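Local coordinates for protein ATP-dependent DNA ligase (Mycobacterium tuberculosis, PDB 6NHZ) that seals breaks in DNA at the expense of ATP and, together with Ku, probably repairs double-strand breaks by non-homologous end joining, at residues W26-M31 / V165-R170; A13-V18 / W183-H188; G20-Q25 / P147-Q152. The protein carries 1 engineered substitution. All coordinates share one frame; numbering follows the deposited sequence.

Contact 1: residues W26-M31 / V165-R170; sequences WAFEGM and VIAKRR. Engineered in segment 26-31: Met31 (natural residue Lys). With ATP (adenosine-5'-triphosphate), chain B.
Ala27 with Lys168 and Glu29 with Ile166 are the hydrogen-bonded pairs that join strands 26-30 and 165-169 antiparallel. Each pair exchanges two backbone bonds, as in Ala27 N to Lys168 O, 2.8 Å and nearly straight at 169°. Ala167 CA, between the pairs, and Val165 CA, just beyond them, make CA-H...O contacts with Ala27 O and Glu29 O.

Most apolar contacts lie on the face carrying Trp26, Phe28, Ala167 and Arg169. Arg169 CG sits over the six-membered ring of Trp26, 3.8 Å from its centroid, a CH-pi contact; the guanidinium stands steeply to the indole and pairs with Asp171. Ala167 CB fits between Trp26 CE3 and the edge of Phe28. Arg170 lays a guanidinium face over Ala27 CA; its bond to Trp26 O is weak, and Gln125 and Ala23 O also hold it.

The other face, with Ala27, Glu29, Ile166 and Lys168, carries the charged pair and meets the adenine. Lys168, extended beyond CG, brings NZ to the Glu29 carboxylate, 3.0 Å from OE2, in a salt bridge; Tyr124 also bonds OE2. Glu29 OE1 accepts ATP N6 at 2.8 Å, while Lys168 NZ donates to ATP N1 at 3.0 Å. Gly30 O takes a second N6 bond, and Ile166 CD1 packs 3.5 Å from ATP C4. The engineered Met31, replacing the lysine of the natural KxDG motif of nucleotidyltransferases, reaches Ile166 CG1 with its CE.

An acceptor for N6 beside a donor for N1 suits adenine, which is consistent with the salt-bridged pair recognising the base while the strand bonds hold both in register.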
# COMPACT_ATOMS: atom_id res chain seq x y z
N TRP A 26 -16.79 -15.35 6.53
CA TRP A 26 -15.83 -14.32 6.15
C TRP A 26 -15.40 -14.47 4.69
O TRP A 26 -15.11 -15.58 4.24
CB TRP A 26 -14.59 -14.39 7.03
CG TRP A 26 -14.89 -14.07 8.44
CD1 TRP A 26 -15.31 -14.93 9.41
CD2 TRP A 26 -14.83 -12.78 9.04
NE1 TRP A 26 -15.52 -14.24 10.59
CE2 TRP A 26 -15.22 -12.92 10.39
CE3 TRP A 26 -14.46 -11.51 8.57
CZ2 TRP A 26 -15.26 -11.85 11.27
CZ3 TRP A 26 -14.50 -10.44 9.45
CH2 TRP A 26 -14.89 -10.62 10.78
N ALA A 27 -15.35 -13.35 3.98
CA ALA A 27 -14.78 -13.29 2.64
C ALA A 27 -13.31 -12.93 2.74
O ALA A 27 -12.97 -11.87 3.29
CB ALA A 27 -15.51 -12.26 1.80
N PHE A 28 -12.43 -13.78 2.21
CA PHE A 28 -10.99 -13.53 2.29
C PHE A 28 -10.50 -12.88 0.99
O PHE A 28 -10.46 -13.53 -0.06
CB PHE A 28 -10.25 -14.82 2.60
CG PHE A 28 -10.74 -15.50 3.84
CD1 PHE A 28 -10.69 -14.84 5.06
CD2 PHE A 28 -11.26 -16.77 3.80
CE1 PHE A 28 -11.15 -15.44 6.21
CE2 PHE A 28 -11.73 -17.39 4.96
CZ PHE A 28 -11.67 -16.72 6.17
N GLU A 29 -10.15 -11.60 1.05
CA GLU A 29 -9.55 -10.91 -0.08
C GLU A 29 -8.03 -10.82 0.08
O GLU A 29 -7.51 -10.73 1.19
CB GLU A 29 -10.10 -9.49 -0.19
CG GLU A 29 -11.59 -9.41 -0.52
CD GLU A 29 -12.04 -7.99 -0.74
OE1 GLU A 29 -11.19 -7.14 -1.06
OE2 GLU A 29 -13.25 -7.72 -0.61
N GLY A 30 -7.32 -10.77 -1.04
CA GLY A 30 -5.93 -10.36 -1.00
C GLY A 30 -5.78 -8.90 -0.61
O GLY A 30 -6.64 -8.06 -0.89
N MET A 31 -4.68 -8.60 0.08
CA MET A 31 -4.36 -7.23 0.47
C MET A 31 -3.41 -6.63 -0.56
O MET A 31 -2.32 -7.16 -0.77
CB MET A 31 -3.74 -7.20 1.87
CG MET A 31 -3.34 -5.81 2.33
SD MET A 31 -2.39 -5.83 3.91
CE MET A 31 -3.61 -6.50 5.03
N VAL A 165 -3.95 -10.60 3.92
CA VAL A 165 -5.36 -10.87 3.63
C VAL A 165 -6.20 -9.84 4.37
O VAL A 165 -5.87 -9.44 5.49
CB VAL A 165 -5.77 -12.29 4.09
CG1 VAL A 165 -7.31 -12.44 4.11
CG2 VAL A 165 -5.12 -13.37 3.23
N ILE A 166 -7.31 -9.43 3.77
CA ILE A 166 -8.35 -8.75 4.52
C ILE A 166 -9.60 -9.62 4.47
O ILE A 166 -10.13 -9.92 3.39
CB ILE A 166 -8.62 -7.33 3.99
CG1 ILE A 166 -7.31 -6.53 3.98
CG2 ILE A 166 -9.70 -6.65 4.86
CD1 ILE A 166 -7.52 -5.04 4.01
N ALA A 167 -10.03 -10.06 5.65
CA ALA A 167 -11.27 -10.80 5.84
C ALA A 167 -12.40 -9.81 6.08
O ALA A 167 -12.32 -8.96 6.98
CB ALA A 167 -11.13 -11.74 7.04
N LYS A 168 -13.45 -9.92 5.29
CA LYS A 168 -14.60 -9.04 5.43
C LYS A 168 -15.81 -9.90 5.75
O LYS A 168 -16.08 -10.88 5.05
CB LYS A 168 -14.81 -8.22 4.16
CG LYS A 168 -13.54 -7.43 3.75
CD LYS A 168 -13.73 -6.59 2.50
CE LYS A 168 -12.44 -5.88 2.14
NZ LYS A 168 -12.55 -5.16 0.83
N ARG A 169 -16.52 -9.57 6.84
CA ARG A 169 -17.62 -10.42 7.26
C ARG A 169 -18.72 -10.37 6.20
O ARG A 169 -19.13 -9.29 5.76
CB ARG A 169 -18.17 -10.02 8.63
CG ARG A 169 -18.56 -11.22 9.51
CD ARG A 169 -19.07 -10.80 10.94
NE ARG A 169 -20.08 -9.75 10.87
CZ ARG A 169 -19.98 -8.55 11.44
NH1 ARG A 169 -18.92 -8.22 12.16
NH2 ARG A 169 -20.97 -7.67 11.28
N ARG A 170 -19.18 -11.55 5.77
CA ARG A 170 -20.12 -11.63 4.66
C ARG A 170 -21.44 -10.93 4.95
O ARG A 170 -22.12 -10.47 4.02
CB ARG A 170 -20.34 -13.10 4.31
CG ARG A 170 -19.04 -13.77 3.81
CD ARG A 170 -19.26 -15.20 3.31
NE ARG A 170 -18.08 -15.79 2.67
CZ ARG A 170 -17.83 -15.72 1.36
NH1 ARG A 170 -18.65 -15.09 0.54
NH2 ARG A 170 -16.73 -16.29 0.88
PG ATP B . -4.81 2.05 7.50
O1G ATP B . -5.69 0.88 7.85
O2G ATP B . -5.07 3.26 8.34
O3G ATP B . -4.72 2.35 6.02
PB ATP B . -2.02 1.35 7.04
O1B ATP B . -0.94 0.89 7.98
O2B ATP B . -1.79 2.45 6.03
O3B ATP B . -3.30 1.67 7.98
PA ATP B . -2.09 -1.44 6.46
O1A ATP B . -2.08 -1.74 7.94
O2A ATP B . -0.89 -1.77 5.61
O3A ATP B . -2.53 0.08 6.20
O5' ATP B . -3.39 -2.12 5.77
C5' ATP B . -3.36 -2.29 4.35
C4' ATP B . -3.96 -1.06 3.67
O4' ATP B . -4.31 -1.33 2.30
C3' ATP B . -5.23 -0.61 4.33
O3' ATP B . -5.37 0.79 4.12
C2' ATP B . -6.30 -1.27 3.50
O2' ATP B . -7.53 -0.55 3.66
C1' ATP B . -5.73 -1.19 2.09
N9 ATP B . -6.17 -2.38 1.33
C8 ATP B . -5.39 -3.18 0.58
N7 ATP B . -6.10 -4.19 0.03
C5 ATP B . -7.37 -4.04 0.43
C6 ATP B . -8.65 -4.76 0.21
N6 ATP B . -8.72 -5.88 -0.54
N1 ATP B . -9.74 -4.26 0.81
C2 ATP B . -9.72 -3.16 1.58
N3 ATP B . -8.60 -2.46 1.82
C4 ATP B . -7.42 -2.85 1.28
O HOH W 1 -14.00 -16.40 1.84

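Contact 2: residues A13-V18 / W183-H188; sequences ATHGTV and WVKDKH. With ATP (adenosine-5'-triphosphate), chain B.
The His15 ring has Lys185 CE centred over one face, 3.5 Å from the ring centroid and 6° off its normal, a CH-pi contact, while Lys187 CD lies in plane at its edge. CZ3 of the Trp183 indole lies 3.7 Å from ATP C2, and Trp183 CB packs on Ala13 CB; Lys168 makes a cation-pi contact with the ring. Val18 N meets Asp186 OD2 at 2.9 Å on the anti side, somewhat out of the carboxylate plane, which pins the loop as it leaves the strand.

Between these groups the strands run parallel. Thr14 N bonds Trp183 O, Lys185 N bonds Thr14 O, and Gly16 N bonds Lys185 O. Val184 CG1 presses on Gly16 CA, where no side chain intervenes.

CG of Lys185 is tucked between its backbone N and carbonyl carbon (chi1 50°); the extended chain then passes across the imidazole face, and NZ ends 2.6 Å from ATP O1A and 2.8 Å from ATP O1G. Lys187 NZ holds ATP O2A at 2.8 Å.

Two lysines, spaced as in motif V of nucleotidyltransferases, thus share the alpha-phosphate and would probably offset its charge and help set its orientation, while Lys185 also bridges to the gamma-phosphate.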
# COMPACT_ATOMS: atom_id res chain seq x y z
N ALA A 13 -10.11 -1.30 7.98
CA ALA A 13 -10.02 -2.61 8.62
C ALA A 13 -9.24 -2.53 9.92
O ALA A 13 -8.42 -1.64 10.12
CB ALA A 13 -9.33 -3.64 7.71
N THR A 14 -9.44 -3.54 10.76
CA THR A 14 -8.80 -3.64 12.06
C THR A 14 -7.71 -4.70 12.02
O THR A 14 -7.93 -5.80 11.49
CB THR A 14 -9.84 -3.99 13.13
OG1 THR A 14 -10.89 -3.02 13.09
CG2 THR A 14 -9.21 -4.02 14.51
N HIS A 15 -6.52 -4.39 12.56
CA HIS A 15 -5.46 -5.38 12.59
C HIS A 15 -5.88 -6.59 13.42
O HIS A 15 -6.40 -6.44 14.53
CB HIS A 15 -4.17 -4.79 13.16
CG HIS A 15 -3.26 -4.20 12.13
ND1 HIS A 15 -2.82 -4.90 11.03
CD2 HIS A 15 -2.67 -2.98 12.06
CE1 HIS A 15 -2.02 -4.14 10.31
NE2 HIS A 15 -1.90 -2.97 10.91
N GLY A 16 -5.66 -7.78 12.87
CA GLY A 16 -6.10 -8.99 13.53
C GLY A 16 -5.49 -10.21 12.88
O GLY A 16 -4.63 -10.11 12.00
N THR A 17 -5.95 -11.38 13.32
CA THR A 17 -5.52 -12.66 12.76
C THR A 17 -6.68 -13.32 12.02
O THR A 17 -7.75 -13.52 12.60
CB THR A 17 -5.02 -13.58 13.87
OG1 THR A 17 -3.80 -13.04 14.40
CG2 THR A 17 -4.79 -15.00 13.36
N VAL A 18 -6.45 -13.72 10.76
CA VAL A 18 -7.52 -14.37 9.98
C VAL A 18 -7.48 -15.90 9.99
O VAL A 18 -8.47 -16.53 9.60
CB VAL A 18 -7.55 -13.88 8.51
CG1 VAL A 18 -7.66 -12.36 8.45
CG2 VAL A 18 -6.31 -14.35 7.77
N TRP A 183 -14.08 -5.85 9.27
CA TRP A 183 -12.98 -6.06 8.33
C TRP A 183 -11.72 -6.32 9.14
O TRP A 183 -11.36 -5.49 9.99
CB TRP A 183 -12.73 -4.84 7.45
CG TRP A 183 -13.73 -4.55 6.35
CD1 TRP A 183 -14.99 -5.06 6.22
CD2 TRP A 183 -13.52 -3.67 5.24
NE1 TRP A 183 -15.58 -4.55 5.07
CE2 TRP A 183 -14.70 -3.70 4.46
CE3 TRP A 183 -12.45 -2.87 4.82
CZ2 TRP A 183 -14.83 -2.95 3.29
CZ3 TRP A 183 -12.59 -2.13 3.65
CH2 TRP A 183 -13.78 -2.17 2.91
N VAL A 184 -11.03 -7.43 8.89
CA VAL A 184 -9.84 -7.79 9.67
C VAL A 184 -8.65 -7.86 8.72
O VAL A 184 -8.68 -8.63 7.76
CB VAL A 184 -10.00 -9.12 10.41
CG1 VAL A 184 -8.72 -9.45 11.21
CG2 VAL A 184 -11.27 -9.11 11.32
N LYS A 185 -7.64 -7.04 8.96
CA LYS A 185 -6.45 -7.03 8.11
C LYS A 185 -5.31 -7.74 8.82
O LYS A 185 -5.10 -7.58 10.03
CB LYS A 185 -6.04 -5.62 7.70
CG LYS A 185 -5.92 -4.60 8.84
CD LYS A 185 -5.09 -3.39 8.44
CE LYS A 185 -5.12 -2.31 9.52
NZ LYS A 185 -4.24 -1.15 9.21
N ASP A 186 -4.59 -8.55 8.04
CA ASP A 186 -3.57 -9.46 8.56
C ASP A 186 -2.42 -9.45 7.56
O ASP A 186 -2.56 -9.97 6.45
CB ASP A 186 -4.17 -10.85 8.74
CG ASP A 186 -3.30 -11.78 9.53
OD1 ASP A 186 -2.14 -11.43 9.82
OD2 ASP A 186 -3.80 -12.88 9.84
N LYS A 187 -1.29 -8.84 7.93
CA LYS A 187 -0.19 -8.65 7.00
C LYS A 187 0.88 -9.72 7.18
O LYS A 187 1.12 -10.21 8.28
CB LYS A 187 0.45 -7.27 7.19
CG LYS A 187 -0.52 -6.10 7.12
CD LYS A 187 0.19 -4.78 7.31
CE LYS A 187 1.18 -4.52 6.17
NZ LYS A 187 1.51 -3.06 6.09
N HIS A 188 1.55 -10.05 6.08
CA HIS A 188 2.52 -11.13 6.17
C HIS A 188 3.81 -10.69 6.83
O HIS A 188 4.40 -11.44 7.61
CB HIS A 188 2.80 -11.71 4.79
CG HIS A 188 1.65 -12.50 4.24
ND1 HIS A 188 1.06 -13.53 4.95
CD2 HIS A 188 0.98 -12.41 3.07
CE1 HIS A 188 0.08 -14.04 4.23
NE2 HIS A 188 0.01 -13.38 3.09
PG ATP B . -4.81 2.05 7.50
O1G ATP B . -5.69 0.88 7.85
O2G ATP B . -5.07 3.26 8.34
O3G ATP B . -4.72 2.35 6.02
PB ATP B . -2.02 1.35 7.04
O1B ATP B . -0.94 0.89 7.98
O2B ATP B . -1.79 2.45 6.03
O3B ATP B . -3.30 1.67 7.98
PA ATP B . -2.09 -1.44 6.46
O1A ATP B . -2.08 -1.74 7.94
O2A ATP B . -0.89 -1.77 5.61
O3A ATP B . -2.53 0.08 6.20
O5' ATP B . -3.39 -2.12 5.77
C5' ATP B . -3.36 -2.29 4.35
C4' ATP B . -3.96 -1.06 3.67
O4' ATP B . -4.31 -1.33 2.30
C3' ATP B . -5.23 -0.61 4.33
O3' ATP B . -5.37 0.79 4.12
C2' ATP B . -6.30 -1.27 3.50
O2' ATP B . -7.53 -0.55 3.66
C1' ATP B . -5.73 -1.19 2.09
N9 ATP B . -6.17 -2.38 1.33
C8 ATP B . -5.39 -3.18 0.58
N7 ATP B . -6.10 -4.19 0.03
C5 ATP B . -7.37 -4.04 0.43
C6 ATP B . -8.65 -4.76 0.21
N6 ATP B . -8.72 -5.88 -0.54
N1 ATP B . -9.74 -4.26 0.81
C2 ATP B . -9.72 -3.16 1.58
N3 ATP B . -8.60 -2.46 1.82
C4 ATP B . -7.42 -2.85 1.28

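Contact 3: residues G20-Q25 / P147-Q152; sequences GLKASQ and PGDGAQ
Asp149 reaches across to the loop 20-25, and its side chain touches three consecutive residues there. With CG anti to the carbonyl carbon (chi1 -69°), the carboxylate swings over Lys22 and Ala23. CB begins the contact beside Leu21 O, at 3.7 Å. CG comes next and packs on the aliphatic part of Lys22, 3.7 Å from its CD. OD1 rests on the same CD; the ammonium group of Lys22 bends onward without meeting it, so the attraction between the two charges is at most a distant one.

OD2, the other tip, does the polar work. Ala23 N donates to Asp149 OD2 at 2.8 Å and 166°, from the anti side and somewhat out of the carboxylate plane. A water bonds Asp149 OD2 as well and accepts a bond from Ser24 N. One oxygen thereby gathers two successive backbone N-H groups, the first directly and the second through solvent. They belong to a beta turn closed by Gln25 N to Lys22 O, which is consistent with the aspartate steadying the turn from outside.

The backbones meet beside it. Gly150 N donates to Leu21 O at 2.8 Å, although the bond is bent (145°), and the bare CA of Gly150 lets that carbonyl come close. Ala23 CB touches Gly148 O at 3.5 Å. Leu21 turns its own side chain to the sheet, onto Trp26, Phe28 and Ala167.

Asp149 holds the N-cap position of helix 150-159, yet its carboxylate is spent on the loop instead of capping. Through loop 20-25, which leads into strand 26-30, the helix packs beside the sheet of the nucleotidyltransferase (adenylation) domain of the ATP-dependent DNA ligase family.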
# COMPACT_ATOMS: atom_id res chain seq x y z
N GLY A 20 -7.95 -18.32 11.94
CA GLY A 20 -9.01 -19.09 12.55
C GLY A 20 -10.40 -18.80 12.04
O GLY A 20 -11.37 -19.39 12.53
N LEU A 21 -10.54 -17.91 11.06
CA LEU A 21 -11.86 -17.58 10.54
C LEU A 21 -12.28 -18.57 9.46
O LEU A 21 -11.44 -19.21 8.82
CB LEU A 21 -11.87 -16.16 9.99
CG LEU A 21 -11.34 -15.07 10.92
CD1 LEU A 21 -11.29 -13.74 10.21
CD2 LEU A 21 -12.21 -14.96 12.17
N LYS A 22 -13.59 -18.69 9.27
CA LYS A 22 -14.18 -19.64 8.34
C LYS A 22 -14.77 -18.90 7.14
O LYS A 22 -15.34 -17.82 7.29
CB LYS A 22 -15.28 -20.45 9.03
CG LYS A 22 -14.80 -21.26 10.23
CD LYS A 22 -13.84 -22.36 9.80
CE LYS A 22 -13.44 -23.26 10.96
NZ LYS A 22 -12.17 -22.83 11.62
N ALA A 23 -14.62 -19.50 5.95
CA ALA A 23 -15.21 -18.93 4.74
C ALA A 23 -16.72 -18.86 4.80
O ALA A 23 -17.31 -18.06 4.06
CB ALA A 23 -14.78 -19.73 3.51
N SER A 24 -17.38 -19.68 5.63
CA SER A 24 -18.83 -19.62 5.73
C SER A 24 -19.29 -18.26 6.24
O SER A 24 -20.42 -17.84 5.97
CB SER A 24 -19.34 -20.71 6.67
OG SER A 24 -18.67 -20.64 7.92
N GLN A 25 -18.42 -17.56 6.95
CA GLN A 25 -18.76 -16.32 7.62
C GLN A 25 -17.98 -15.12 7.09
O GLN A 25 -18.48 -13.99 7.16
CB GLN A 25 -18.49 -16.47 9.13
CG GLN A 25 -19.18 -15.49 10.03
CD GLN A 25 -18.78 -15.64 11.49
OE1 GLN A 25 -18.16 -16.64 11.88
NE2 GLN A 25 -19.12 -14.64 12.31
N PRO A 147 -9.70 -18.86 -1.99
CA PRO A 147 -10.45 -20.05 -1.54
C PRO A 147 -9.98 -20.53 -0.18
O PRO A 147 -8.92 -20.16 0.31
CB PRO A 147 -10.16 -21.09 -2.62
CG PRO A 147 -8.83 -20.70 -3.18
CD PRO A 147 -8.74 -19.19 -3.08
N GLY A 148 -10.80 -21.38 0.44
CA GLY A 148 -10.45 -22.03 1.69
C GLY A 148 -10.89 -21.23 2.91
O GLY A 148 -11.41 -20.12 2.83
N ASP A 149 -10.69 -21.83 4.09
CA ASP A 149 -10.90 -21.08 5.32
C ASP A 149 -9.67 -20.18 5.54
O ASP A 149 -8.79 -20.06 4.68
CB ASP A 149 -11.18 -22.02 6.50
CG ASP A 149 -12.55 -22.72 6.39
OD1 ASP A 149 -12.64 -23.92 6.70
OD2 ASP A 149 -13.54 -22.07 5.97
N GLY A 150 -9.61 -19.54 6.72
CA GLY A 150 -8.67 -18.44 6.92
C GLY A 150 -7.21 -18.84 6.76
O GLY A 150 -6.43 -18.13 6.13
N ALA A 151 -6.82 -19.96 7.36
CA ALA A 151 -5.41 -20.33 7.29
C ALA A 151 -5.00 -20.64 5.85
O ALA A 151 -3.87 -20.33 5.45
CB ALA A 151 -5.14 -21.52 8.21
N GLN A 152 -5.91 -21.22 5.06
CA GLN A 152 -5.58 -21.57 3.68
C GLN A 152 -5.47 -20.32 2.81
O GLN A 152 -4.54 -20.19 2.01
CB GLN A 152 -6.62 -22.54 3.12
CG GLN A 152 -6.54 -23.97 3.68
CD GLN A 152 -6.89 -24.05 5.16
OE1 GLN A 152 -7.84 -23.40 5.63
NE2 GLN A 152 -6.11 -24.83 5.91
O HOH W 2 -16.22 -22.41 5.99

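Overall arrangement
Contacts 1 and 2 belong to one mixed sheet, where strands 164-169 and 184-187 are neighbours: Val184 N bonds Ala167 O, and Val165 N bonds Asp186 O. Contact 1 is the buried one, antiparallel, and serves the adenine end of ATP; contact 2 is parallel, partly exposed, and serves chiefly the phosphates. Contact 3 lies at the surface, away from the nucleotide, with few bonds and a water. It is joined to contact 1 by the backbone bond from Arg170 N to Gln25 O and by Phe28 packing on Gly148 and Gly150. It touches contact 2 where Val18 packs against Gly150 O.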